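PDB 3AW8: phosphoribosylaminoimidazole carboxylase, ATPase subunit from Thermus thermophilus, which probably catalyses the ATP-dependent carboxylation of 5-aminoimidazole ribonucleotide with hydrogencarbonate to N5-carboxyaminoimidazole ribonucleotide in de novo purine biosynthesis. Local coordinates for residues A[13-23]-A[277-287]; A[206-214]-A[296-306]. All coordinates share one frame; numbering follows the deposited sequence.

Interaction 1 of 2, residues A[13-23]-A[277-287]; sequences MLALAGYPLGL and SQFENHLRAVL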
loop_
_atom_site.group_PDB
_atom_site.type_symbol
_atom_site.label_atom_id
_atom_site.label_comp_id
_atom_site.label_asym_id
_atom_site.label_seq_id
_atom_site.Cartn_x
_atom_site.Cartn_y
_atom_site.Cartn_z
ATOM N N MET A 13 -6.307 4.416 -6.684
ATOM C CA MET A 13 -5.930 4.151 -5.307
ATOM C C MET A 13 -6.885 3.226 -4.572
ATOM O O MET A 13 -6.444 2.459 -3.719
ATOM C CB MET A 13 -5.687 5.465 -4.571
ATOM C CG MET A 13 -4.428 6.146 -5.116
ATOM S SD MET A 13 -3.884 7.574 -4.197
ATOM C CE MET A 13 -4.903 8.878 -4.971
ATOM N N LEU A 14 -8.174 3.267 -4.912
ATOM C CA LEU A 14 -9.139 2.340 -4.310
ATOM C C LEU A 14 -8.707 0.910 -4.677
ATOM O O LEU A 14 -8.638 0.016 -3.821
ATOM C CB LEU A 14 -10.549 2.588 -4.849
ATOM C CG LEU A 14 -11.279 3.787 -4.240
ATOM C CD1 LEU A 14 -12.477 4.198 -5.097
ATOM C CD2 LEU A 14 -11.703 3.413 -2.825
ATOM N N ALA A 15 -8.392 0.696 -5.950
ATOM C CA ALA A 15 -7.977 -0.630 -6.386
ATOM C C ALA A 15 -6.697 -1.096 -5.683
ATOM O O ALA A 15 -6.621 -2.241 -5.229
ATOM C CB ALA A 15 -7.799 -0.658 -7.910
ATOM N N LEU A 16 -5.697 -0.219 -5.589
ATOM C CA LEU A 16 -4.435 -0.587 -4.927
ATOM C C LEU A 16 -4.678 -0.933 -3.470
ATOM O O LEU A 16 -4.028 -1.819 -2.925
ATOM C CB LEU A 16 -3.403 0.543 -5.024
ATOM C CG LEU A 16 -2.935 0.845 -6.461
ATOM C CD1 LEU A 16 -2.027 2.076 -6.476
ATOM C CD2 LEU A 16 -2.217 -0.361 -7.032
ATOM N N ALA A 17 -5.627 -0.247 -2.841
ATOM C CA ALA A 17 -5.931 -0.536 -1.446
ATOM C C ALA A 17 -6.768 -1.818 -1.324
ATOM O O ALA A 17 -6.768 -2.467 -0.281
ATOM C CB ALA A 17 -6.669 0.655 -0.808
ATOM N N GLY A 18 -7.458 -2.193 -2.398
ATOM C CA GLY A 18 -8.303 -3.374 -2.363
ATOM C C GLY A 18 -7.666 -4.712 -2.683
ATOM O O GLY A 18 -8.108 -5.750 -2.176
ATOM N N TYR A 19 -6.642 -4.723 -3.530
ATOM C CA TYR A 19 -6.001 -5.989 -3.871
ATOM C C TYR A 19 -5.480 -6.748 -2.636
ATOM O O TYR A 19 -5.540 -7.974 -2.590
ATOM C CB TYR A 19 -4.870 -5.756 -4.875
ATOM C CG TYR A 19 -5.358 -5.488 -6.275
ATOM C CD1 TYR A 19 -6.100 -6.449 -6.971
ATOM C CD2 TYR A 19 -5.096 -4.272 -6.908
ATOM C CE1 TYR A 19 -6.573 -6.211 -8.258
ATOM C CE2 TYR A 19 -5.565 -4.021 -8.200
ATOM C CZ TYR A 19 -6.303 -4.999 -8.867
ATOM O OH TYR A 19 -6.760 -4.765 -10.139
ATOM N N PRO A 20 -4.956 -6.035 -1.625
ATOM C CA PRO A 20 -4.468 -6.770 -0.453
ATOM C C PRO A 20 -5.603 -7.514 0.241
ATOM O O PRO A 20 -5.360 -8.454 0.998
ATOM C CB PRO A 20 -3.873 -5.675 0.425
ATOM C CG PRO A 20 -3.413 -4.667 -0.582
ATOM C CD PRO A 20 -4.564 -4.618 -1.552
ATOM N N LEU A 21 -6.840 -7.088 -0.012
ATOM C CA LEU A 21 -8.007 -7.737 0.581
ATOM C C LEU A 21 -8.545 -8.784 -0.385
ATOM O O LEU A 21 -9.643 -9.298 -0.207
ATOM C CB LEU A 21 -9.105 -6.713 0.894
ATOM C CG LEU A 21 -8.815 -5.696 2.003
ATOM C CD1 LEU A 21 -9.900 -4.658 2.042
ATOM C CD2 LEU A 21 -8.726 -6.393 3.343
ATOM N N GLY A 22 -7.764 -9.081 -1.418
ATOM C CA GLY A 22 -8.166 -10.069 -2.400
ATOM C C GLY A 22 -9.352 -9.706 -3.272
ATOM O O GLY A 22 -10.003 -10.595 -3.827
ATOM N N LEU A 23 -9.635 -8.414 -3.404
ATOM C CA LEU A 23 -10.751 -7.951 -4.220
ATOM C C LEU A 23 -10.381 -7.794 -5.704
ATOM O O LEU A 23 -9.216 -7.921 -6.094
ATOM C CB LEU A 23 -11.263 -6.616 -3.686
ATOM C CG LEU A 23 -11.650 -6.533 -2.202
ATOM C CD1 LEU A 23 -11.972 -5.092 -1.833
ATOM C CD2 LEU A 23 -12.850 -7.438 -1.923
ATOM N N SER A 277 -6.214 3.455 5.623
ATOM C CA SER A 277 -6.389 4.489 4.617
ATOM C C SER A 277 -7.868 4.706 4.343
ATOM O O SER A 277 -8.720 3.835 4.595
ATOM C CB SER A 277 -5.672 4.112 3.316
ATOM O OG SER A 277 -6.468 3.255 2.517
ATOM N N GLN A 278 -8.173 5.890 3.836
ATOM C CA GLN A 278 -9.533 6.216 3.508
ATOM C C GLN A 278 -9.982 5.243 2.401
ATOM O O GLN A 278 -11.141 4.829 2.354
ATOM C CB GLN A 278 -9.608 7.665 3.033
ATOM C CG GLN A 278 -8.946 7.918 1.689
ATOM C CD GLN A 278 -9.186 9.329 1.201
ATOM O OE1 GLN A 278 -10.222 9.928 1.508
ATOM N NE2 GLN A 278 -8.249 9.867 0.429
ATOM N N PHE A 279 -9.060 4.866 1.518
ATOM C CA PHE A 279 -9.408 3.955 0.435
ATOM C C PHE A 279 -9.785 2.581 0.974
ATOM O O PHE A 279 -10.774 1.998 0.546
ATOM C CB PHE A 279 -8.249 3.841 -0.571
ATOM C CG PHE A 279 -7.837 5.157 -1.151
ATOM C CD1 PHE A 279 -8.684 5.850 -1.996
ATOM C CD2 PHE A 279 -6.621 5.738 -0.800
ATOM C CE1 PHE A 279 -8.334 7.109 -2.481
ATOM C CE2 PHE A 279 -6.259 6.998 -1.278
ATOM C CZ PHE A 279 -7.115 7.683 -2.116
ATOM N N GLU A 280 -9.002 2.050 1.906
ATOM C CA GLU A 280 -9.345 0.751 2.448
ATOM C C GLU A 280 -10.671 0.830 3.216
ATOM O O GLU A 280 -11.523 -0.052 3.095
ATOM C CB GLU A 280 -8.243 0.220 3.368
ATOM C CG GLU A 280 -8.610 -1.148 3.956
ATOM C CD GLU A 280 -7.554 -1.747 4.868
ATOM O OE1 GLU A 280 -7.928 -2.613 5.688
ATOM O OE2 GLU A 280 -6.364 -1.376 4.764
ATOM N N ASN A 281 -10.854 1.891 3.997
ATOM C CA ASN A 281 -12.085 2.044 4.765
ATOM C C ASN A 281 -13.323 2.181 3.887
ATOM O O ASN A 281 -14.388 1.639 4.215
ATOM C CB ASN A 281 -11.978 3.241 5.714
ATOM C CG ASN A 281 -11.850 2.816 7.166
ATOM O OD1 ASN A 281 -11.441 3.600 8.022
ATOM N ND2 ASN A 281 -12.208 1.570 7.450
ATOM N N HIS A 282 -13.188 2.900 2.778
ATOM C CA HIS A 282 -14.310 3.070 1.875
ATOM C C HIS A 282 -14.717 1.688 1.409
ATOM O O HIS A 282 -15.899 1.353 1.374
ATOM C CB HIS A 282 -13.923 3.913 0.666
ATOM C CG HIS A 282 -15.043 4.116 -0.308
ATOM N ND1 HIS A 282 -16.039 5.047 -0.113
ATOM C CD2 HIS A 282 -15.338 3.490 -1.473
ATOM C CE1 HIS A 282 -16.897 4.990 -1.115
ATOM N NE2 HIS A 282 -16.495 4.053 -1.954
ATOM N N LEU A 283 -13.714 0.890 1.060
ATOM C CA LEU A 283 -13.927 -0.466 0.586
ATOM C C LEU A 283 -14.567 -1.322 1.677
ATOM O O LEU A 283 -15.518 -2.062 1.415
ATOM C CB LEU A 283 -12.587 -1.077 0.143
ATOM C CG LEU A 283 -12.276 -1.292 -1.348
ATOM C CD1 LEU A 283 -13.014 -0.303 -2.222
ATOM C CD2 LEU A 283 -10.765 -1.176 -1.547
ATOM N N ARG A 284 -14.050 -1.218 2.894
ATOM C CA ARG A 284 -14.593 -1.997 3.998
ATOM C C ARG A 284 -16.050 -1.609 4.238
ATOM O O ARG A 284 -16.910 -2.474 4.438
ATOM C CB ARG A 284 -13.738 -1.795 5.261
ATOM C CG ARG A 284 -12.387 -2.495 5.142
ATOM C CD ARG A 284 -11.318 -1.985 6.105
ATOM N NE ARG A 284 -11.432 -2.569 7.438
ATOM C CZ ARG A 284 -10.421 -2.701 8.293
ATOM N NH1 ARG A 284 -9.198 -2.300 7.969
ATOM N NH2 ARG A 284 -10.640 -3.228 9.485
ATOM N N ALA A 285 -16.325 -0.310 4.179
ATOM C CA ALA A 285 -17.675 0.193 4.371
ATOM C C ALA A 285 -18.657 -0.394 3.364
ATOM O O ALA A 285 -19.584 -1.104 3.744
ATOM C CB ALA A 285 -17.691 1.702 4.273
ATOM N N VAL A 286 -18.454 -0.114 2.080
ATOM C CA VAL A 286 -19.373 -0.600 1.056
ATOM C C VAL A 286 -19.457 -2.115 0.988
ATOM O O VAL A 286 -20.369 -2.668 0.366
ATOM C CB VAL A 286 -18.997 -0.070 -0.355
ATOM C CG1 VAL A 286 -18.845 1.445 -0.320
ATOM C CG2 VAL A 286 -17.724 -0.746 -0.857
ATOM N N LEU A 287 -18.510 -2.791 1.628
ATOM C CA LEU A 287 -18.483 -4.250 1.597
ATOM C C LEU A 287 -19.180 -4.864 2.804
ATOM O O LEU A 287 -19.484 -6.052 2.813
ATOM C CB LEU A 287 -17.029 -4.740 1.510
ATOM C CG LEU A 287 -16.646 -5.670 0.349
ATOM C CD1 LEU A 287 -17.484 -5.381 -0.875
ATOM C CD2 LEU A 287 -15.164 -5.496 0.043
HETATM O O HOH W 1 -5.572 -2.285 2.402
#

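Interaction 2 of 2, residues A[206-214]-A[296-306]; sequences GILRLSLAP and PRGQSAMVNLI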
loop_
_atom_site.group_PDB
_atom_site.type_symbol
_atom_site.label_atom_id
_atom_site.label_comp_id
_atom_site.label_asym_id
_atom_site.label_seq_id
_atom_site.Cartn_x
_atom_site.Cartn_y
_atom_site.Cartn_z
ATOM N N GLY A 206 -7.068 27.992 -6.734
ATOM C CA GLY A 206 -8.254 27.168 -6.811
ATOM C C GLY A 206 -7.941 25.682 -6.789
ATOM O O GLY A 206 -8.795 24.866 -7.163
ATOM N N ILE A 207 -6.729 25.319 -6.358
ATOM C CA ILE A 207 -6.335 23.911 -6.297
ATOM C C ILE A 207 -5.736 23.577 -4.941
ATOM O O ILE A 207 -4.907 24.331 -4.434
ATOM C CB ILE A 207 -5.265 23.574 -7.352
ATOM C CG1 ILE A 207 -5.662 24.138 -8.717
ATOM C CG2 ILE A 207 -5.085 22.071 -7.431
ATOM C CD1 ILE A 207 -4.623 23.892 -9.805
ATOM N N LEU A 208 -6.147 22.458 -4.349
ATOM C CA LEU A 208 -5.594 22.042 -3.063
ATOM C C LEU A 208 -4.086 21.862 -3.267
ATOM O O LEU A 208 -3.653 21.148 -4.178
ATOM C CB LEU A 208 -6.197 20.706 -2.605
ATOM C CG LEU A 208 -5.543 20.105 -1.353
ATOM C CD1 LEU A 208 -5.867 20.985 -0.170
ATOM C CD2 LEU A 208 -6.037 18.692 -1.102
ATOM N N ARG A 209 -3.292 22.512 -2.420
ATOM C CA ARG A 209 -1.840 22.429 -2.528
ATOM C C ARG A 209 -1.207 21.669 -1.384
ATOM O O ARG A 209 -0.250 20.936 -1.591
ATOM C CB ARG A 209 -1.232 23.826 -2.577
ATOM C CG ARG A 209 -1.756 24.678 -3.701
ATOM C CD ARG A 209 -1.314 24.171 -5.062
ATOM N NE ARG A 209 -1.896 24.989 -6.121
ATOM C CZ ARG A 209 -1.459 25.015 -7.375
ATOM N NH1 ARG A 209 -0.425 24.265 -7.742
ATOM N NH2 ARG A 209 -2.051 25.798 -8.264
ATOM N N LEU A 210 -1.750 21.828 -0.183
ATOM C CA LEU A 210 -1.171 21.168 0.972
ATOM C C LEU A 210 -2.197 20.796 2.027
ATOM O O LEU A 210 -3.140 21.548 2.280
ATOM C CB LEU A 210 -0.126 22.090 1.607
ATOM C CG LEU A 210 0.617 21.551 2.830
ATOM C CD1 LEU A 210 1.852 20.790 2.361
ATOM C CD2 LEU A 210 1.019 22.700 3.747
ATOM N N SER A 211 -1.996 19.643 2.658
ATOM C CA SER A 211 -2.888 19.176 3.715
ATOM C C SER A 211 -2.083 18.801 4.961
ATOM O O SER A 211 -1.127 18.021 4.886
ATOM C CB SER A 211 -3.711 17.966 3.246
ATOM O OG SER A 211 -4.817 18.359 2.448
ATOM N N LEU A 212 -2.465 19.364 6.104
ATOM C CA LEU A 212 -1.773 19.079 7.349
ATOM C C LEU A 212 -2.678 18.273 8.269
ATOM O O LEU A 212 -3.773 18.715 8.624
ATOM C CB LEU A 212 -1.340 20.387 8.020
ATOM C CG LEU A 212 -0.331 21.164 7.166
ATOM C CD1 LEU A 212 -0.137 22.585 7.691
ATOM C CD2 LEU A 212 0.978 20.402 7.152
ATOM N N ALA A 213 -2.218 17.083 8.642
ATOM C CA ALA A 213 -2.989 16.204 9.510
ATOM C C ALA A 213 -2.149 15.643 10.653
ATOM O O ALA A 213 -1.012 15.220 10.449
ATOM C CB ALA A 213 -3.583 15.056 8.691
ATOM N N PRO A 214 -2.697 15.652 11.879
ATOM C CA PRO A 214 -4.034 16.170 12.189
ATOM C C PRO A 214 -4.018 17.687 12.040
ATOM O O PRO A 214 -2.946 18.286 11.977
ATOM C CB PRO A 214 -4.237 15.743 13.639
ATOM C CG PRO A 214 -3.417 14.500 13.743
ATOM C CD PRO A 214 -2.164 14.890 13.018
ATOM N N PRO A 296 -4.283 8.286 13.816
ATOM C CA PRO A 296 -3.146 8.785 13.035
ATOM C C PRO A 296 -1.800 8.236 13.484
ATOM O O PRO A 296 -1.606 7.915 14.655
ATOM C CB PRO A 296 -3.231 10.295 13.231
ATOM C CG PRO A 296 -3.763 10.410 14.611
ATOM C CD PRO A 296 -4.853 9.359 14.648
ATOM N N ARG A 297 -0.879 8.113 12.534
ATOM C CA ARG A 297 0.468 7.640 12.813
ATOM C C ARG A 297 1.334 8.884 12.751
ATOM O O ARG A 297 1.760 9.302 11.670
ATOM C CB ARG A 297 0.942 6.643 11.752
ATOM C CG ARG A 297 0.267 5.277 11.791
ATOM C CD ARG A 297 0.733 4.441 10.610
ATOM N NE ARG A 297 0.047 3.157 10.499
ATOM C CZ ARG A 297 0.049 2.410 9.397
ATOM N NH1 ARG A 297 -0.595 1.252 9.373
ATOM N NH2 ARG A 297 0.686 2.831 8.307
ATOM N N GLY A 298 1.566 9.493 13.909
ATOM C CA GLY A 298 2.380 10.692 13.951
ATOM C C GLY A 298 1.724 11.871 13.265
ATOM O O GLY A 298 0.549 12.156 13.493
ATOM N N GLN A 299 2.487 12.556 12.422
ATOM C CA GLN A 299 2.001 13.725 11.702
ATOM C C GLN A 299 2.291 13.651 10.213
ATOM O O GLN A 299 3.358 13.210 9.793
ATOM C CB GLN A 299 2.650 14.985 12.253
ATOM C CG GLN A 299 2.058 15.512 13.524
ATOM C CD GLN A 299 2.851 16.694 14.020
ATOM O OE1 GLN A 299 4.003 16.544 14.432
ATOM N NE2 GLN A 299 2.253 17.884 13.962
ATOM N N SER A 300 1.348 14.119 9.408
ATOM C CA SER A 300 1.524 14.070 7.972
ATOM C C SER A 300 1.312 15.399 7.287
ATOM O O SER A 300 0.578 16.259 7.769
ATOM C CB SER A 300 0.563 13.051 7.370
ATOM O OG SER A 300 0.786 11.775 7.924
ATOM N N ALA A 301 1.975 15.545 6.151
ATOM C CA ALA A 301 1.866 16.723 5.321
ATOM C C ALA A 301 1.657 16.136 3.931
ATOM O O ALA A 301 2.479 15.353 3.441
ATOM C CB ALA A 301 3.148 17.540 5.371
ATOM N N MET A 302 0.545 16.505 3.312
ATOM C CA MET A 302 0.193 16.010 1.992
ATOM C C MET A 302 0.438 17.130 0.987
ATOM O O MET A 302 -0.228 18.164 1.045
ATOM C CB MET A 302 -1.294 15.607 2.012
ATOM C CG MET A 302 -1.790 14.698 0.887
ATOM S SD MET A 302 -1.895 15.470 -0.733
ATOM C CE MET A 302 -3.015 16.858 -0.381
ATOM N N VAL A 303 1.396 16.962 0.082
ATOM C CA VAL A 303 1.613 18.016 -0.903
ATOM C C VAL A 303 1.275 17.504 -2.303
ATOM O O VAL A 303 1.848 16.527 -2.779
ATOM C CB VAL A 303 3.087 18.617 -0.860
ATOM C CG1 VAL A 303 3.613 18.623 0.559
ATOM C CG2 VAL A 303 4.030 17.855 -1.769
ATOM N N ASN A 304 0.313 18.153 -2.949
ATOM C CA ASN A 304 -0.088 17.762 -4.290
ATOM C C ASN A 304 0.972 18.086 -5.322
ATOM O O ASN A 304 1.734 19.041 -5.171
ATOM C CB ASN A 304 -1.381 18.467 -4.709
ATOM C CG ASN A 304 -2.624 17.727 -4.262
ATOM O OD1 ASN A 304 -2.572 16.541 -3.931
ATOM N ND2 ASN A 304 -3.755 18.420 -4.268
ATOM N N LEU A 305 1.006 17.271 -6.370
ATOM C CA LEU A 305 1.919 17.446 -7.492
ATOM C C LEU A 305 1.023 17.906 -8.642
ATOM O O LEU A 305 0.312 17.104 -9.250
ATOM C CB LEU A 305 2.604 16.117 -7.831
ATOM C CG LEU A 305 4.021 15.826 -7.307
ATOM C CD1 LEU A 305 4.434 16.787 -6.199
ATOM C CD2 LEU A 305 4.080 14.393 -6.829
ATOM N N ILE A 306 1.041 19.207 -8.917
ATOM C CA ILE A 306 0.215 19.792 -9.967
ATOM C C ILE A 306 1.016 20.156 -11.213
ATOM O O ILE A 306 2.028 20.840 -11.130
ATOM C CB ILE A 306 -0.498 21.074 -9.458
ATOM C CG1 ILE A 306 -1.221 20.789 -8.138
ATOM C CG2 ILE A 306 -1.485 21.583 -10.504
ATOM C CD1 ILE A 306 -2.313 19.748 -8.250
HETATM O O HOH W 2 1.232 21.339 -3.835
#

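Interaction 1 of 2, residues A[13-23]-A[277-287]
M13 lies against the ring of F279. Its CB stands 3.6 Å from the F279 ring centroid and 10° off the normal, a CH-pi contact over one face, while M13 SD approaches the centroid obliquely at 4.6 Å as a Met-aromatic contact. The bend at chi3 (-86°) carries M13 CE to the ring atom CZ. Q278 CG covers the opposite face, and L14 CD2 sits in the ring plane at its edge. Replacing F279 with an alanine would probably leave M13 without its aromatic surface and open a gap between M13, Q278 and L14.

Further apolar contacts continue this packing along both segments. A17 CB meets F279 CB at 3.6 Å. L14 CD2 also reaches the H282 ring and L283 CD1; the H282 nitrogens are hydrogen-bonded to T64 and V242. L283 CD2 lies over the G18 backbone. L23 CD1 slides past L283 CG at 3.8 Å, and the L23 and L287 side chains meet tip to tip, CD2 to CD2, at 3.6 Å.

No direct hydrogen bond joins the segments. A water donates to A17 O (2.9 Å) and weakly to E280 OE2, whose other oxygen, OE1, forms a salt bridge with R284 NH1. S277 OG caps helix 278-287 by accepting from E280 N.

Helices 13-18 and 278-287 thus cross at -76°, with L14, A17, F279 and L283 filling the interface. The helix of the Rossmann-like preATP-grasp domain docks on helix 278-287 mainly through apolar side chains; the one water-mediated link, to E280, is weak on the carboxylate side.

Interaction 2 of 2, residues A[206-214]-A[296-306]
M302 curls back over S211 and L208. Its CG is anti to the backbone N (chi1 -163°), and bends at chi2 and chi3 bring CE to L208 CD2 at 3.6 Å, with S211 OG also beside the methyl; that hydroxyl is hydrogen-bonded to N201 on strand 193-204.

N304 turns its amide across the L208 side chain, and ND2 donates to L208 O at 2.7 Å, from 50° above the carbonyl plane. ND2 is also hydrogen-bonded to N265. The N304 backbone N donates to R209 O at 3.1 Å, and a water bridges R209 O and N304 O.

R209 points its CB away from strand 299-306, but a bend at chi2 returns the guanidinium, so that NH1 lies 3.6 Å from I306 CG1. Its charge is met by E362, and NE is hydrogen-bonded to W204 O. I207 CG2 packs obliquely on I306 CD1.

L210 with V303 and L212 with A301 share one face, where helix 346-357 packs on L210 and A301. With CG opposite its own amide nitrogen (chi1 -179°), L210 brings CD1 to V303 CG1. S211 with M302 and A213 with S300, on the other face, are hydrogen-bonded antiparallel pairs. P214 follows a cis peptide and packs on P296.

On its other edge strand 207-213 carries a classic bulge, R209 and L210 both facing R202. The backbone ladder fixes the register up to N304 N; beyond that bond the N304 amide, water and I207-I306 packing take over.

The segments alternate along the chain: 13-23, 206-214, 277-287, 296-306, so the two contacts interlock in sequence. Their centres are 21 Å apart, and their nearest atoms about 7 Å, without touching. Interaction 1 packs helix 9-18 of the Rossmann-like N-terminal part, beside the four-stranded parallel sheet, on helix 278-287, which precedes strand 299-306 in the chain. Interaction 2 joins that strand to strand 207-213 inside the eight-stranded antiparallel sheet, making a strand of the ATP-grasp domain and one essentially of the C-terminal domain neighbours. This second contact lies nearer the nucleotide: the I207 side chain is about 8 Å from the bound AMP, whereas interaction 1 lies away from the known sites.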